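Local coordinates for protein oxygen-independent coproporphyrinogen III oxidase (Escherichia coli, PDB 1OLT) that catalyses the anaerobic, radical-SAM-dependent oxidative decarboxylation of two propionate groups of coproporphyrinogen III to the vinyl groups of protoporphyrinogen IX in heme biosynthesis, at residues 27-30 against 31-34; 37-40 against 41-44; 329-333 against 334-338. All coordinates share one frame; numbering follows the deposited sequence. Where two conformers were deposited one is given.

Contact 1 of 3, residues 27-30 against 31-34; sequences PTAL and EFSE
Glu31 closes a short 3-10 turn onto Thr28: Glu31 N donates to Thr28 O at 3.0 Å, with an N-H...O angle of 152°. The side chain of Glu31 then folds back over the turn. Glu31 CG stands beside its backbone N (chi1 -51°) and comes to 4.1 Å from Pro27 CB. A second bend, at chi2, lays the carboxylate alongside Leu30, Glu31 OE2 being 3.8 Å from Leu30 CB. Phe32 follows with a second bond of the same i+3 to i kind, from Phe32 N to Ala29 O at 3.2 Å. One face of the Phe32 ring lies against the turn, with Ala29 CA 3.6 Å from the Phe32 centroid and 8° off the ring normal: a CH-pi contact. Ala29 CB reaches Phe32 CE2 at 4.2 Å, and Thr28 O approaches the ring obliquely, 3.6 Å from Phe32 CE1. Phe32 and Ser33 are extended, and Ser33 makes a backbone hydrogen bond with Gly360. The whole turn lies in the loop ahead of helix 38-45, with Phe32 packed on Tyr336 and Gln338 of strand 335-339 and on Arg359 and Ile361 of strand 357-362.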
ATOM      1  N   PRO A  27      -0.910  15.057  -4.618  1.00 16.89           N
ATOM      2  CA  PRO A  27       0.384  15.025  -5.333  1.00 17.35           C
ATOM      3  C   PRO A  27       1.336  13.981  -4.807  1.00 18.59           C
ATOM      4  O   PRO A  27       1.149  13.433  -3.710  1.00 18.23           O
ATOM      5  CB  PRO A  27       0.991  16.406  -5.068  1.00 17.40           C
ATOM      6  CG  PRO A  27      -0.098  17.252  -4.510  1.00 16.95           C
ATOM      7  CD  PRO A  27      -1.151  16.357  -3.973  1.00 16.76           C
ATOM      8  N   THR A  28       2.373  13.703  -5.588  1.00 19.57           N
ATOM      9  CA  THR A  28       3.308  12.648  -5.213  1.00 20.55           C
ATOM     10  C   THR A  28       4.340  13.155  -4.230  1.00 20.36           C
ATOM     11  O   THR A  28       4.439  14.388  -3.988  1.00 19.15           O
ATOM     12  CB  THR A  28       4.036  12.094  -6.469  1.00 21.22           C
ATOM     13  OG1 THR A  28       5.067  13.017  -6.900  1.00 21.72           O
ATOM     14  CG2 THR A  28       3.030  11.968  -7.655  1.00 22.24           C
ATOM     15  N   ALA A  29       5.130  12.190  -3.724  1.00 20.55           N
ATOM     16  CA  ALA A  29       6.282  12.442  -2.843  1.00 20.46           C
ATOM     17  C   ALA A  29       7.379  13.331  -3.499  1.00 20.07           C
ATOM     18  O   ALA A  29       8.160  13.973  -2.788  1.00 19.29           O
ATOM     19  CB  ALA A  29       6.898  11.085  -2.353  1.00 20.40           C
ATOM     20  N   LEU A  30       7.452  13.368  -4.837  1.00 20.01           N
ATOM     21  CA  LEU A  30       8.362  14.326  -5.508  1.00 19.78           C
ATOM     22  C   LEU A  30       8.084  15.767  -5.083  1.00 18.89           C
ATOM     23  O   LEU A  30       9.000  16.592  -5.040  1.00 18.60           O
ATOM     24  CB  LEU A  30       8.225  14.304  -7.028  1.00 20.64           C
ATOM     25  CG  LEU A  30       8.522  13.047  -7.809  1.00 22.53           C
ATOM     26  CD1 LEU A  30       8.251  13.329  -9.311  1.00 25.16           C
ATOM     27  CD2 LEU A  30       9.948  12.612  -7.549  1.00 24.58           C
ATOM     28  N   GLU A  31       6.819  16.069  -4.777  1.00 17.24           N
ATOM     29  CA  GLU A  31       6.432  17.424  -4.426  1.00 15.81           C
ATOM     30  C   GLU A  31       6.572  17.777  -2.940  1.00 14.21           C
ATOM     31  O   GLU A  31       6.270  18.890  -2.573  1.00 13.67           O
ATOM     32  CB  GLU A  31       5.001  17.666  -4.878  1.00 16.16           C
ATOM     33  CG  GLU A  31       4.732  17.310  -6.343  1.00 17.45           C
ATOM     34  CD  GLU A  31       5.767  17.849  -7.344  1.00 18.61           C
ATOM     35  OE1 GLU A  31       6.358  18.959  -7.158  1.00 17.39           O
ATOM     36  OE2 GLU A  31       5.984  17.136  -8.352  1.00 22.64           O
ATOM     37  N   PHE A  32       7.016  16.846  -2.095  1.00 12.45           N
ATOM     38  CA  PHE A  32       7.125  17.121  -0.649  1.00 11.73           C
ATOM     39  C   PHE A  32       8.296  18.078  -0.461  1.00 11.59           C
ATOM     40  O   PHE A  32       9.293  17.930  -1.113  1.00 11.55           O
ATOM     41  CB  PHE A  32       7.355  15.836   0.204  1.00 10.94           C
ATOM     42  CG  PHE A  32       6.175  14.861   0.257  1.00  8.98           C
ATOM     43  CD1 PHE A  32       5.014  15.045  -0.469  1.00  8.62           C
ATOM     44  CD2 PHE A  32       6.283  13.700   1.010  1.00  9.37           C
ATOM     45  CE1 PHE A  32       3.974  14.093  -0.418  1.00  7.65           C
ATOM     46  CE2 PHE A  32       5.242  12.763   1.068  1.00  8.02           C
ATOM     47  CZ  PHE A  32       4.083  12.980   0.356  1.00  7.69           C
ATOM     48  N   SER A  33       8.164  19.059   0.418  1.00 12.01           N
ATOM     49  CA  SER A  33       9.193  20.044   0.627  1.00 12.85           C
ATOM     50  C   SER A  33       9.557  20.187   2.128  1.00 15.23           C
ATOM     51  O   SER A  33       8.713  20.152   3.000  1.00 13.08           O
ATOM     52  CB  SER A  33       8.715  21.374   0.070  1.00 13.11           C
ATOM     53  OG  SER A  33       9.349  22.457   0.697  1.00 10.31           O
ATOM     54  N   GLU A  34      10.830  20.399   2.394  1.00 18.80           N
ATOM     55  CA  GLU A  34      11.337  20.544   3.755  1.00 22.43           C
ATOM     56  C   GLU A  34      10.920  21.853   4.387  1.00 23.37           C
ATOM     57  O   GLU A  34      11.123  22.041   5.565  1.00 25.22           O
ATOM     58  CB  GLU A  34      12.849  20.368   3.777  1.00 23.50           C
ATOM     59  CG  GLU A  34      13.265  18.958   3.346  1.00 27.78           C
ATOM     60  CD  GLU A  34      14.777  18.740   3.352  1.00 34.91           C
ATOM     61  OE1 GLU A  34      15.462  19.416   4.140  1.00 38.20           O
ATOM     62  OE2 GLU A  34      15.273  17.890   2.557  1.00 39.44           O
TER

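Contact 2 of 3, residues 37-40 against 41-44; sequences GEQA and FLQA
Leu42 lies across the side chain of Glu38, one turn back along the helix. Its CG stands beside the backbone N (chi1 -64°), a torsion that aims the branch back toward the N-terminal end: Leu42 CG sits 3.2 Å from Glu38 O, while the two methyls diverge. Leu42 CD2 comes to 3.8 Å from Glu38 OE2, so the leucine meets the polar end of the glutamate by van der Waals contact. In the conformer given for Gln39, Leu42 CD1 is 3.9 Å from Gln39 NE2. The carboxylate of Glu38 is engaged beyond the helix by Arg96, whose NH1 forms a salt bridge with Glu38 OE2. The backbone supplies the i+4 to i hydrogen bonds of an alpha-helix. Phe41 N bonds to Gly37 O at 3.1 Å and Leu42 N to Glu38 O at 3.0 Å. Gln43 N to Gln39 O, at 2.8 Å and an N-H...O angle of 169°, is the shortest and straightest of the four, and Ala44 N closes the set on Ala40 O. Phe41 is buried on Ala337 of strand 335-339 and Leu357 of strand 357-362, and Ala44 on Cys335, whereas Gln39 and Gln43 are exposed. Together these features describe nearly the whole of a short, two-turn amphipathic alpha-helix, 38-45, with Gly37 at its N-cap position.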
ATOM      1  N   GLY A  37       6.623  22.802   7.732  1.00 20.70           N
ATOM      2  CA  GLY A  37       7.055  22.719   9.095  1.00 20.82           C
ATOM      3  C   GLY A  37       5.932  22.404  10.076  1.00 20.14           C
ATOM      4  O   GLY A  37       4.786  22.044   9.743  1.00 19.31           O
ATOM      5  N   GLU A  38       6.298  22.596  11.325  1.00 19.83           N
ATOM      6  CA  GLU A  38       5.485  22.210  12.435  1.00 19.34           C
ATOM      7  C   GLU A  38       4.216  22.975  12.467  1.00 18.98           C
ATOM      8  O   GLU A  38       3.195  22.423  12.852  1.00 17.83           O
ATOM      9  CB  GLU A  38       6.248  22.472  13.702  1.00 19.21           C
ATOM     10  CG  GLU A  38       5.549  22.004  14.948  1.00 21.14           C
ATOM     11  CD  GLU A  38       5.261  20.515  14.983  1.00 21.87           C
ATOM     12  OE1 GLU A  38       5.832  19.698  14.209  1.00 23.89           O
ATOM     13  OE2 GLU A  38       4.455  20.158  15.838  1.00 23.21           O
ATOM     14  N   GLN A  39       4.220  24.245  12.062  0.70 18.79           N
ATOM     15  CA  GLN A  39       2.973  24.940  12.183  0.70 19.52           C
ATOM     16  C   GLN A  39       1.987  24.371  11.136  0.70 19.51           C
ATOM     17  O   GLN A  39       0.792  24.256  11.390  0.70 22.35           O
ATOM     18  CB  GLN A  39       3.183  26.508  12.138  0.70 19.84           C
ATOM     19  CG  GLN A  39       3.978  27.059  13.388  0.70 20.67           C
ATOM     20  CD  GLN A  39       3.346  26.665  14.740  0.70 21.06           C
ATOM     21  OE1 GLN A  39       2.189  27.007  14.992  0.70 22.34           O
ATOM     22  NE2 GLN A  39       4.099  25.955  15.592  0.70 17.20           N
ATOM     23  N   ALA A  40       2.487  24.081   9.933  1.00 19.10           N
ATOM     24  CA  ALA A  40       1.597  23.643   8.855  1.00 18.10           C
ATOM     25  C   ALA A  40       0.982  22.366   9.308  1.00 16.94           C
ATOM     26  O   ALA A  40      -0.186  22.114   9.089  1.00 16.28           O
ATOM     27  CB  ALA A  40       2.369  23.428   7.549  1.00 18.72           C
ATOM     28  N   PHE A  41       1.768  21.569  10.032  1.00 14.94           N
ATOM     29  CA  PHE A  41       1.280  20.322  10.530  1.00 15.11           C
ATOM     30  C   PHE A  41       0.161  20.549  11.542  1.00 14.96           C
ATOM     31  O   PHE A  41      -0.862  19.865  11.534  1.00 14.52           O
ATOM     32  CB  PHE A  41       2.445  19.489  11.166  1.00 14.52           C
ATOM     33  CG  PHE A  41       2.049  18.170  11.605  1.00 14.09           C
ATOM     34  CD1 PHE A  41       1.951  17.152  10.702  1.00 16.90           C
ATOM     35  CD2 PHE A  41       1.754  17.915  12.925  1.00 15.65           C
ATOM     36  CE1 PHE A  41       1.582  15.860  11.101  1.00 17.62           C
ATOM     37  CE2 PHE A  41       1.366  16.619  13.352  1.00 18.23           C
ATOM     38  CZ  PHE A  41       1.284  15.603  12.451  1.00 17.62           C
ATOM     39  N   LEU A  42       0.384  21.468  12.451  1.00 14.96           N
ATOM     40  CA  LEU A  42      -0.627  21.737  13.468  1.00 16.01           C
ATOM     41  C   LEU A  42      -1.909  22.314  12.831  1.00 15.94           C
ATOM     42  O   LEU A  42      -2.988  21.939  13.247  1.00 16.52           O
ATOM     43  CB  LEU A  42      -0.086  22.674  14.519  1.00 16.55           C
ATOM     44  CG  LEU A  42       1.090  22.069  15.302  1.00 15.06           C
ATOM     45  CD1 LEU A  42       1.555  23.133  16.309  1.00 18.51           C
ATOM     46  CD2 LEU A  42       0.731  20.818  16.028  1.00 16.82           C
ATOM     47  N   GLN A  43      -1.777  23.178  11.828  1.00 15.70           N
ATOM     48  CA  GLN A  43      -2.956  23.675  11.093  1.00 16.96           C
ATOM     49  C   GLN A  43      -3.695  22.527  10.418  1.00 16.24           C
ATOM     50  O   GLN A  43      -4.923  22.536  10.371  1.00 15.62           O
ATOM     51  CB  GLN A  43      -2.565  24.688  10.019  1.00 17.44           C
ATOM     52  CG  GLN A  43      -2.174  26.021  10.538  1.00 22.07           C
ATOM     53  CD  GLN A  43      -1.935  27.072   9.379  1.00 28.80           C
ATOM     54  OE1 GLN A  43      -2.242  26.788   8.197  1.00 33.17           O
ATOM     55  NE2 GLN A  43      -1.403  28.264   9.732  1.00 28.70           N
ATOM     56  N   ALA A  44      -2.955  21.504   9.933  1.00 15.80           N
ATOM     57  CA  ALA A  44      -3.586  20.359   9.285  1.00 15.05           C
ATOM     58  C   ALA A  44      -4.388  19.553  10.297  1.00 14.72           C
ATOM     59  O   ALA A  44      -5.520  19.106  10.026  1.00 13.97           O
ATOM     60  CB  ALA A  44      -2.551  19.480   8.629  1.00 15.71           C
TER

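Contact 3 of 3, residues 329-333 against 334-338; sequences ISMIG and DCYAQ. With SAM (S-adenosylmethionine), chain D.
The antiparallel beta hairpin of strands 329-332 and 335-339 reaches the S-adenosylmethionine site through its first residue. The backbone of Ile329 makes two hydrogen bonds to the adenine: Ile329 N donates to N1 of the ligand at 2.8 Å, and Ile329 O accepts from N6 at 3.0 Å, both nearly straight at 170° and 171°. Gly112 and Glu145 also bond this ligand. The side chain of Ile329 meets Gln338, its non-hydrogen-bonded partner, Ile329 CG1 lying 3.6 Å from Gln338 CG. Ser330 and Ala337 form a hydrogen-bonded pair; Ser330 N to Ala337 O measures 2.8 Å. Met331 and Tyr336 come next, crossing on the same face as Ile329. In the conformer given for Tyr336, Met331 CG touches Tyr336 CD1 at 3.6 Å, and Met331 SD stands 4.8 Å from the Tyr336 ring centroid, 36° off its normal, an oblique Met-aromatic contact. Ile332 and Cys335 exchange the last two backbone bonds before the turn, including Cys335 N to Ile332 O at 2.9 Å. The turn itself is made by Gly333 and Asp334, both at positive phi, and Asp334 OD2 is bonded to Tyr48 OH. Strand 335-339 continues the sheet to strand 357-362, on which Cys335, Tyr336, Ala337 and Gln338 pack, while Ile332, Cys335 and Ala337 face helix 38-45 and Met331 has a backbone bond with Leu321 of strand 320-324.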
ATOM      1  N   ILE A 329       4.568   8.371   6.508  1.00 12.53           N
ATOM      2  CA  ILE A 329       3.712   9.427   5.927  1.00 12.36           C
ATOM      3  C   ILE A 329       2.355   9.568   6.586  1.00 11.64           C
ATOM      4  O   ILE A 329       1.676   8.580   6.850  1.00 13.22           O
ATOM      5  CB  ILE A 329       3.530   9.210   4.415  1.00 12.52           C
ATOM      6  CG1 ILE A 329       4.891   9.277   3.726  1.00 15.61           C
ATOM      7  CG2 ILE A 329       2.723  10.344   3.792  1.00 13.78           C
ATOM      8  CD1 ILE A 329       4.920   8.629   2.274  1.00 17.79           C
ATOM      9  N   SER A 330       1.978  10.807   6.848  1.00 11.13           N
ATOM     10  CA  SER A 330       0.673  11.189   7.378  1.00 11.39           C
ATOM     11  C   SER A 330      -0.122  11.899   6.255  1.00 12.07           C
ATOM     12  O   SER A 330       0.483  12.622   5.490  1.00 12.20           O
ATOM     13  CB  SER A 330       0.843  12.168   8.527  1.00 10.98           C
ATOM     14  OG  SER A 330       1.608  11.636   9.599  1.00 12.22           O
ATOM     15  N   MET A 331      -1.439  11.663   6.176  1.00 12.36           N
ATOM     16  CA  MET A 331      -2.360  12.371   5.319  1.00 14.78           C
ATOM     17  C   MET A 331      -3.444  12.990   6.216  1.00 14.12           C
ATOM     18  O   MET A 331      -4.372  12.320   6.638  1.00 13.61           O
ATOM     19  CB  MET A 331      -2.982  11.416   4.337  1.00 15.66           C
ATOM     20  CG  MET A 331      -1.884  10.834   3.496  1.00 24.15           C
ATOM     21  SD  MET A 331      -2.326   9.607   2.204  1.00 38.38           S
ATOM     22  CE  MET A 331      -3.593   8.379   3.026  1.00 32.72           C
ATOM     23  N   ILE A 332      -3.288  14.269   6.511  1.00 13.17           N
ATOM     24  CA  ILE A 332      -4.109  14.906   7.509  1.00 13.56           C
ATOM     25  C   ILE A 332      -4.572  16.284   7.005  1.00 13.08           C
ATOM     26  O   ILE A 332      -3.773  17.085   6.596  1.00 12.70           O
ATOM     27  CB  ILE A 332      -3.314  15.084   8.842  1.00 12.86           C
ATOM     28  CG1 ILE A 332      -2.871  13.712   9.421  1.00 14.54           C
ATOM     29  CG2 ILE A 332      -4.163  15.773   9.874  1.00 12.95           C
ATOM     30  CD1 ILE A 332      -2.006  13.865  10.625  1.00 17.43           C
ATOM     31  N   GLY A 333      -5.828  16.573   7.124  1.00 12.82           N
ATOM     32  CA  GLY A 333      -6.327  17.931   6.850  1.00 13.84           C
ATOM     33  C   GLY A 333      -5.882  18.575   5.514  1.00 13.89           C
ATOM     34  O   GLY A 333      -5.327  19.651   5.518  1.00 12.79           O
ATOM     35  N   ASP A 334      -6.029  17.829   4.432  1.00 15.22           N
ATOM     36  CA  ASP A 334      -5.507  18.189   3.116  1.00 15.31           C
ATOM     37  C   ASP A 334      -3.991  18.537   3.070  1.00 15.83           C
ATOM     38  O   ASP A 334      -3.570  19.419   2.305  1.00 14.32           O
ATOM     39  CB  ASP A 334      -6.372  19.275   2.458  1.00 16.98           C
ATOM     40  CG  ASP A 334      -7.883  18.931   2.519  1.00 16.98           C
ATOM     41  OD1 ASP A 334      -8.348  17.829   2.112  1.00 21.83           O
ATOM     42  OD2 ASP A 334      -8.635  19.654   3.086  1.00 19.49           O
ATOM     43  N   CYS A 335      -3.190  17.817   3.878  1.00 15.55           N
ATOM     44  CA  CYS A 335      -1.742  17.913   3.804  1.00 16.91           C
ATOM     45  C   CYS A 335      -1.130  16.528   3.829  1.00 15.49           C
ATOM     46  O   CYS A 335      -1.735  15.591   4.310  1.00 15.88           O
ATOM     47  CB  CYS A 335      -1.125  18.734   4.958  1.00 17.11           C
ATOM     48  SG  CYS A 335      -1.719  20.398   5.104  1.00 25.87           S
ATOM     49  N   TYR A 336       0.046  16.383   3.239  0.80 15.20           N
ATOM     50  CA  TYR A 336       0.879  15.218   3.431  0.80 15.13           C
ATOM     51  C   TYR A 336       2.138  15.674   4.199  0.80 14.44           C
ATOM     52  O   TYR A 336       2.664  16.733   3.959  0.80 13.27           O
ATOM     53  CB  TYR A 336       1.265  14.524   2.109  0.80 15.51           C
ATOM     54  CG  TYR A 336       0.099  14.171   1.181  0.80 19.90           C
ATOM     55  CD1 TYR A 336      -1.179  13.899   1.690  0.80 25.03           C
ATOM     56  CD2 TYR A 336       0.266  14.107  -0.208  0.80 21.07           C
ATOM     57  CE1 TYR A 336      -2.254  13.574   0.856  0.80 23.86           C
ATOM     58  CE2 TYR A 336      -0.818  13.794  -1.067  0.80 22.23           C
ATOM     59  CZ  TYR A 336      -2.076  13.518  -0.519  0.80 23.18           C
ATOM     60  OH  TYR A 336      -3.172  13.229  -1.321  0.80 18.56           O
ATOM     61  N   ALA A 337       2.607  14.835   5.118  1.00 14.27           N
ATOM     62  CA  ALA A 337       3.777  15.109   5.931  1.00 13.62           C
ATOM     63  C   ALA A 337       4.521  13.815   6.152  1.00 13.22           C
ATOM     64  O   ALA A 337       3.923  12.789   6.461  1.00 14.19           O
ATOM     65  CB  ALA A 337       3.320  15.710   7.268  1.00 14.19           C
ATOM     66  N   GLN A 338       5.831  13.858   6.065  1.00 11.89           N
ATOM     67  CA  GLN A 338       6.620  12.646   6.221  1.00 11.10           C
ATOM     68  C   GLN A 338       7.693  12.850   7.253  1.00 10.44           C
ATOM     69  O   GLN A 338       8.344  13.897   7.288  1.00 11.26           O
ATOM     70  CB  GLN A 338       7.337  12.247   4.914  1.00 10.68           C
ATOM     71  CG  GLN A 338       7.924  10.875   4.905  1.00 12.09           C
ATOM     72  CD  GLN A 338       8.482  10.412   3.544  1.00 16.44           C
ATOM     73  OE1 GLN A 338       8.813  11.237   2.709  1.00 15.45           O
ATOM     74  NE2 GLN A 338       8.576   9.081   3.345  1.00 15.93           N
TER
HETATM   75  N   SAM D 502       5.777   0.034  -1.779  0.50 41.71           N
HETATM   76  CA  SAM D 502       5.827  -1.312  -2.380  0.50 42.04           C
HETATM   77  C   SAM D 502       6.232  -1.260  -3.868  0.50 42.53           C
HETATM   78  O   SAM D 502       7.224  -1.854  -4.333  0.50 41.57           O
HETATM   79  OXT SAM D 502       5.603  -0.601  -4.723  0.50 43.94           O
HETATM   80  CB  SAM D 502       4.470  -2.039  -2.181  0.50 42.27           C
HETATM   81  CG  SAM D 502       4.102  -2.401  -0.707  0.50 40.26           C
HETATM   82  SD  SAM D 502       2.776  -1.381   0.023  0.50 38.02           S
HETATM   83  CE  SAM D 502       1.311  -2.452  -0.202  0.50 35.01           C
HETATM   84  C5' SAM D 502       2.887  -1.402   1.852  1.00 32.45           C
HETATM   85  C4' SAM D 502       4.181  -0.775   2.346  1.00 25.07           C
HETATM   86  O4' SAM D 502       4.111   0.604   2.018  1.00 21.03           O
HETATM   87  C3' SAM D 502       4.372  -0.818   3.866  1.00 21.84           C
HETATM   88  O3' SAM D 502       4.796  -2.096   4.304  1.00 20.80           O
HETATM   89  C2' SAM D 502       5.335   0.326   4.029  1.00 17.43           C
HETATM   90  O2' SAM D 502       6.611  -0.056   3.592  1.00 16.27           O
HETATM   91  C1' SAM D 502       4.763   1.367   3.051  1.00 19.93           C
HETATM   92  N9  SAM D 502       3.777   2.235   3.670  1.00 17.77           N
HETATM   93  C8  SAM D 502       2.461   1.994   3.847  1.00 19.91           C
HETATM   94  N7  SAM D 502       1.897   3.083   4.504  1.00 18.36           N
HETATM   95  C5  SAM D 502       2.836   3.966   4.722  1.00 18.31           C
HETATM   96  C6  SAM D 502       2.829   5.189   5.333  1.00 19.98           C
HETATM   97  N6  SAM D 502       1.738   5.760   5.815  1.00 21.89           N
HETATM   98  N1  SAM D 502       4.007   5.840   5.410  1.00 18.39           N
HETATM   99  C2  SAM D 502       5.141   5.316   4.916  1.00 18.22           C
HETATM  100  N3  SAM D 502       5.170   4.108   4.338  1.00 18.34           N
HETATM  101  C4  SAM D 502       4.025   3.448   4.236  1.00 18.77           C

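In the fold
Along the chain the order is contact 1, contact 2, then contact 3, the first two adjoining in sequence and the third almost 300 residues later. The hairpin of contact 3 is what joins them: its centre lies about 11 Å from that of contact 1 and about 10 Å from that of contact 2, whereas contacts 1 and 2 are about 16 Å apart between centres and meet only through the chain. The two N-terminal elements pack on different residues of the hairpin: Phe32 CZ comes to 3.7 Å from Tyr336 CB, and Ala44 CB to 3.7 Å from Cys335 SG. The N-terminal segment thus lies against the three-stranded antiparallel sheet whose strand 329-332 begins with Ile329, hydrogen-bonded to the adenine of one S-adenosylmethionine.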